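Local coordinates for protein Non-ribosomal peptide synthetase (Streptomyces halstedii, PDB 3WV4) that is a non-ribosomal peptide synthetase of the ANL superfamily of AMP-binding enzymes, here represented by its N-terminal part, at residues Asp235-Phe247 with Leu277-Leu291. Residues are numbered along the deposited sequence; the frame is centred on the assembly and turned at random.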
loop_
_atom_site.group_PDB
_atom_site.type_symbol
_atom_site.label_atom_id
_atom_site.label_comp_id
_atom_site.label_asym_id
_atom_site.label_seq_id
_atom_site.Cartn_x
_atom_site.Cartn_y
_atom_site.Cartn_z
ATOM N N ASP A 235 7.517 9.639 13.503
ATOM C CA ASP A 235 8.030 9.676 12.125
ATOM C C ASP A 235 7.154 10.539 11.249
ATOM O O ASP A 235 6.035 10.789 11.535
ATOM C CB ASP A 235 8.189 8.303 11.512
ATOM C CG ASP A 235 9.440 7.594 11.992
ATOM O OD1 ASP A 235 10.537 8.198 11.917
ATOM O OD2 ASP A 235 9.334 6.400 12.430
ATOM N N ILE A 236 7.743 11.077 10.217
ATOM C CA ILE A 236 7.014 11.821 9.255
ATOM C C ILE A 236 7.390 11.127 7.946
ATOM O O ILE A 236 8.558 11.130 7.583
ATOM C CB ILE A 236 7.464 13.271 9.275
ATOM C CG1 ILE A 236 7.010 13.912 10.614
ATOM C CG2 ILE A 236 6.893 14.004 8.070
ATOM C CD1 ILE A 236 7.326 15.394 10.848
ATOM N N VAL A 237 6.399 10.566 7.248
ATOM C CA VAL A 237 6.603 9.727 6.076
ATOM C C VAL A 237 6.328 10.531 4.815
ATOM O O VAL A 237 5.187 10.980 4.581
ATOM C CB VAL A 237 5.691 8.492 6.118
ATOM C CG1 VAL A 237 5.999 7.499 5.006
ATOM C CG2 VAL A 237 5.833 7.802 7.496
ATOM N N PHE A 238 7.357 10.705 4.000
ATOM C CA PHE A 238 7.232 11.447 2.766
ATOM C C PHE A 238 6.961 10.474 1.623
ATOM O O PHE A 238 7.841 9.743 1.183
ATOM C CB PHE A 238 8.495 12.264 2.500
ATOM C CG PHE A 238 8.323 13.307 1.396
ATOM C CD1 PHE A 238 8.444 12.962 0.071
ATOM C CD2 PHE A 238 8.004 14.638 1.722
ATOM C CE1 PHE A 238 8.262 13.916 -0.932
ATOM C CE2 PHE A 238 7.852 15.585 0.731
ATOM C CZ PHE A 238 7.960 15.236 -0.600
ATOM N N CYS A 239 5.736 10.503 1.124
ATOM C CA CYS A 239 5.273 9.544 0.183
ATOM C C CYS A 239 4.908 10.208 -1.126
ATOM O O CYS A 239 3.886 10.924 -1.255
ATOM C CB CYS A 239 4.072 8.790 0.738
ATOM S SG CYS A 239 3.628 7.416 -0.306
ATOM N N ARG A 240 5.755 9.925 -2.099
ATOM C CA ARG A 240 5.635 10.433 -3.443
ATOM C C ARG A 240 4.933 9.363 -4.297
ATOM O O ARG A 240 4.440 9.618 -5.405
ATOM C CB ARG A 240 7.055 10.769 -3.889
ATOM C CG ARG A 240 7.222 11.453 -5.218
ATOM C CD ARG A 240 7.241 12.993 -5.180
ATOM N NE ARG A 240 8.293 13.411 -6.116
ATOM C CZ ARG A 240 8.231 13.213 -7.435
ATOM N NH1 ARG A 240 7.137 12.685 -8.002
ATOM N NH2 ARG A 240 9.251 13.564 -8.207
ATOM N N MET A 241 4.813 8.177 -3.734
ATOM C CA MET A 241 4.137 7.072 -4.390
ATOM C C MET A 241 2.656 7.214 -4.268
ATOM O O MET A 241 2.155 7.701 -3.252
ATOM C CB MET A 241 4.489 5.721 -3.754
ATOM C CG MET A 241 5.638 4.986 -4.436
ATOM S SD MET A 241 7.253 5.656 -4.072
ATOM C CE MET A 241 6.961 6.017 -2.345
ATOM N N SER A 242 1.971 6.710 -5.288
ATOM C CA SER A 242 0.539 6.742 -5.333
ATOM C C SER A 242 -0.077 5.817 -4.313
ATOM O O SER A 242 0.292 4.632 -4.194
ATOM C CB SER A 242 0.041 6.362 -6.720
ATOM O OG SER A 242 -1.375 6.256 -6.674
ATOM N N VAL A 243 -1.056 6.347 -3.589
ATOM C CA VAL A 243 -1.777 5.518 -2.610
ATOM C C VAL A 243 -2.777 4.555 -3.259
ATOM O O VAL A 243 -3.481 3.824 -2.551
ATOM C CB VAL A 243 -2.433 6.373 -1.517
ATOM C CG1 VAL A 243 -1.357 7.161 -0.783
ATOM C CG2 VAL A 243 -3.493 7.303 -2.076
ATOM N N SER A 244 -2.799 4.535 -4.594
ATOM C CA SER A 244 -3.509 3.544 -5.432
ATOM C C SER A 244 -2.644 2.351 -5.837
ATOM O O SER A 244 -3.117 1.414 -6.449
ATOM C CB SER A 244 -3.915 4.208 -6.758
ATOM O OG SER A 244 -4.623 5.418 -6.515
ATOM N N TRP A 245 -1.357 2.444 -5.562
ATOM C CA TRP A 245 -0.417 1.365 -5.710
ATOM C C TRP A 245 -0.253 0.832 -4.260
ATOM O O TRP A 245 -0.314 1.586 -3.282
ATOM C CB TRP A 245 0.851 1.971 -6.341
ATOM C CG TRP A 245 2.119 1.148 -6.336
ATOM C CD1 TRP A 245 2.248 -0.206 -6.138
ATOM C CD2 TRP A 245 3.447 1.636 -6.597
ATOM N NE1 TRP A 245 3.570 -0.578 -6.220
ATOM C CE2 TRP A 245 4.329 0.521 -6.507
ATOM C CE3 TRP A 245 3.975 2.899 -6.898
ATOM C CZ2 TRP A 245 5.712 0.629 -6.704
ATOM C CZ3 TRP A 245 5.346 3.013 -7.089
ATOM C CH2 TRP A 245 6.202 1.872 -6.993
ATOM N N ASP A 246 -0.179 -0.470 -4.100
ATOM C CA ASP A 246 -0.094 -1.028 -2.772
ATOM C C ASP A 246 1.131 -0.486 -1.969
ATOM O O ASP A 246 1.144 -0.494 -0.730
ATOM C CB ASP A 246 -0.176 -2.573 -2.810
ATOM C CG ASP A 246 1.013 -3.240 -3.462
ATOM O OD1 ASP A 246 1.920 -2.530 -3.960
ATOM O OD2 ASP A 246 1.030 -4.509 -3.471
ATOM N N PHE A 247 2.123 0.045 -2.669
ATOM C CA PHE A 247 3.283 0.600 -2.003
ATOM C C PHE A 247 2.841 1.791 -1.169
ATOM O O PHE A 247 2.995 1.781 0.040
ATOM C CB PHE A 247 4.395 0.957 -3.025
ATOM C CG PHE A 247 5.754 1.215 -2.407
ATOM C CD1 PHE A 247 6.054 0.833 -1.079
ATOM C CD2 PHE A 247 6.762 1.816 -3.150
ATOM C CE1 PHE A 247 7.299 1.067 -0.532
ATOM C CE2 PHE A 247 8.025 2.024 -2.602
ATOM C CZ PHE A 247 8.285 1.671 -1.304
ATOM N N LEU A 277 11.565 17.869 1.450
ATOM C CA LEU A 277 11.922 16.886 2.441
ATOM C C LEU A 277 12.340 17.525 3.727
ATOM O O LEU A 277 11.852 17.147 4.788
ATOM C CB LEU A 277 13.045 15.985 1.942
ATOM C CG LEU A 277 12.539 15.072 0.815
ATOM C CD1 LEU A 277 13.698 14.444 0.036
ATOM C CD2 LEU A 277 11.732 13.957 1.450
ATOM N N ARG A 278 13.261 18.467 3.620
ATOM C CA ARG A 278 13.813 19.162 4.781
ATOM C C ARG A 278 12.740 19.936 5.520
ATOM O O ARG A 278 12.599 19.836 6.751
ATOM C CB ARG A 278 14.985 20.080 4.370
ATOM C CG ARG A 278 15.522 20.996 5.499
ATOM C CD ARG A 278 16.455 22.105 4.998
ATOM N NE ARG A 278 17.131 21.662 3.777
ATOM C CZ ARG A 278 17.035 22.242 2.580
ATOM N NH1 ARG A 278 16.333 23.359 2.390
ATOM N NH2 ARG A 278 17.690 21.697 1.567
ATOM N N GLU A 279 11.982 20.721 4.775
ATOM C CA GLU A 279 10.957 21.553 5.369
ATOM C C GLU A 279 9.804 20.757 5.967
ATOM O O GLU A 279 9.127 21.254 6.839
ATOM C CB GLU A 279 10.454 22.589 4.344
ATOM C CG GLU A 279 11.544 23.617 4.029
ATOM C CD GLU A 279 11.067 24.781 3.161
ATOM O OE1 GLU A 279 9.863 24.800 2.813
ATOM O OE2 GLU A 279 11.904 25.675 2.845
ATOM N N SER A 280 9.555 19.533 5.490
ATOM C CA SER A 280 8.492 18.691 6.085
ATOM C C SER A 280 9.041 17.989 7.322
ATOM O O SER A 280 8.319 17.437 8.101
ATOM C CB SER A 280 7.984 17.704 5.037
ATOM O OG SER A 280 9.017 16.811 4.635
ATOM N N GLY A 281 10.341 17.996 7.527
ATOM C CA GLY A 281 10.856 17.279 8.685
ATOM C C GLY A 281 10.864 15.768 8.358
ATOM O O GLY A 281 10.962 14.952 9.260
ATOM N N ALA A 282 10.767 15.408 7.085
ATOM C CA ALA A 282 10.633 13.980 6.672
ATOM C C ALA A 282 11.670 13.092 7.378
ATOM O O ALA A 282 12.834 13.384 7.323
ATOM C CB ALA A 282 10.817 13.848 5.173
ATOM N N THR A 283 11.231 11.977 7.945
ATOM C CA THR A 283 12.121 10.997 8.497
ATOM C C THR A 283 12.195 9.702 7.720
ATOM O O THR A 283 13.243 9.055 7.737
ATOM C CB THR A 283 11.756 10.682 9.949
ATOM O OG1 THR A 283 10.421 10.168 9.994
ATOM C CG2 THR A 283 11.822 11.992 10.810
ATOM N N MET A 284 11.107 9.289 7.087
ATOM C CA MET A 284 11.071 8.027 6.344
ATOM C C MET A 284 10.613 8.313 4.938
ATOM O O MET A 284 9.717 9.108 4.759
ATOM C CB MET A 284 10.074 7.072 6.958
ATOM C CG MET A 284 10.164 6.908 8.470
ATOM S SD MET A 284 11.465 5.790 8.963
ATOM C CE MET A 284 10.775 4.190 8.626
ATOM N N MET A 285 11.244 7.698 3.945
ATOM C CA MET A 285 10.938 7.960 2.546
ATOM C C MET A 285 10.945 6.686 1.766
ATOM O O MET A 285 12.016 6.113 1.521
ATOM C CB MET A 285 11.974 8.888 1.933
ATOM C CG MET A 285 11.625 9.336 0.533
ATOM S SD MET A 285 12.815 10.456 -0.232
ATOM C CE MET A 285 11.919 10.662 -1.778
ATOM N N PRO A 286 9.781 6.235 1.360
ATOM C CA PRO A 286 9.854 5.065 0.467
ATOM C C PRO A 286 10.358 5.537 -0.890
ATOM O O PRO A 286 10.022 6.650 -1.309
ATOM C CB PRO A 286 8.395 4.548 0.417
ATOM C CG PRO A 286 7.560 5.676 0.928
ATOM C CD PRO A 286 8.418 6.491 1.854
ATOM N N ILE A 287 11.163 4.726 -1.554
ATOM C CA ILE A 287 11.702 5.097 -2.857
ATOM C C ILE A 287 11.654 3.932 -3.852
ATOM O O ILE A 287 11.400 2.779 -3.488
ATOM C CB ILE A 287 13.202 5.508 -2.756
ATOM C CG1 ILE A 287 14.003 4.357 -2.138
ATOM C CG2 ILE A 287 13.365 6.776 -1.937
ATOM C CD1 ILE A 287 15.491 4.480 -2.362
ATOM N N VAL A 288 11.979 4.286 -5.091
ATOM C CA VAL A 288 12.172 3.399 -6.221
ATOM C C VAL A 288 13.477 3.881 -6.892
ATOM O O VAL A 288 13.869 5.046 -6.700
ATOM C CB VAL A 288 10.918 3.558 -7.124
ATOM C CG1 VAL A 288 11.114 3.020 -8.519
ATOM C CG2 VAL A 288 9.711 2.921 -6.480
ATOM N N PRO A 289 14.211 2.987 -7.616
ATOM C CA PRO A 289 15.499 3.438 -8.173
ATOM C C PRO A 289 15.453 4.811 -8.847
ATOM O O PRO A 289 16.352 5.652 -8.609
ATOM C CB PRO A 289 15.846 2.339 -9.160
ATOM C CG PRO A 289 15.321 1.109 -8.474
ATOM C CD PRO A 289 14.014 1.546 -7.855
ATOM N N SER A 290 14.410 5.035 -9.651
ATOM C CA SER A 290 14.323 6.253 -10.428
ATOM C C SER A 290 14.221 7.461 -9.494
ATOM O O SER A 290 14.995 8.392 -9.630
ATOM C CB SER A 290 13.215 6.200 -11.474
ATOM O OG SER A 290 11.947 6.352 -10.848
ATOM N N LEU A 291 13.345 7.410 -8.502
ATOM C CA LEU A 291 13.294 8.463 -7.479
ATOM C C LEU A 291 14.593 8.641 -6.658
ATOM O O LEU A 291 14.973 9.763 -6.306
ATOM C CB LEU A 291 12.126 8.208 -6.526
ATOM C CG LEU A 291 11.787 9.302 -5.517
ATOM C CD1 LEU A 291 11.655 10.655 -6.179
ATOM C CD2 LEU A 291 10.491 8.961 -4.761
HETATM O O HOH W 1 8.410 8.741 -1.347
#
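D235 begins the contact by taking a hydrogen bond from the hydroxyl of T283, which reaches OD1 on its anti side, OG1 to OD1 2.8 Å. In this AMP-binding enzyme of the ANL clan, the bond sits at the start of a parallel pairing between strands 236-239 and 284-287, joined by a single bridge, V237 with M284. The other carboxylate oxygen, OD2, is engaged by R310 in a salt bridge. T283 holds OG1 between its own backbone N and carbonyl carbon (chi1 60°), where it also accepts the amide of I236 (N to OG1 2.8 Å). The carbonyl of I236 in turn receives two amides: T283 N lies in its plane, whereas M284 N is tilted 33° from it. CD1 of the same isoleucine rests on the carbonyl of S280, just ahead of G281, the first residue past the helix, whose positive phi closes it in a Schellman motif. One residue on, V237 lays CG1 against P286 CD. F238 N then donates to M284 O at 2.9 Å. The F238 ring receives L277 CD2, from the last turn of the helix, over one face in a CH-pi contact, 3.8 Å from the centroid.

Beyond this point proline, lacking an amide hydrogen at P286, cannot continue the pairing, and a water bridges instead, donating to F238 O and P286 O while accepting from R240 N. The aliphatic part of R240 lies across L291 CD2. M241, its chain bent at chi2 and chi3, folds CE onto the P286 ring. W245, which is poorly ordered, brings CH2 of its edge to V288 CG2. From the start of helix 246-258, F247 reaches P286 CB with CZ at 3.4 Å, while I287 O lies in the plane of the phenyl ring, 3.6 Å from CE2.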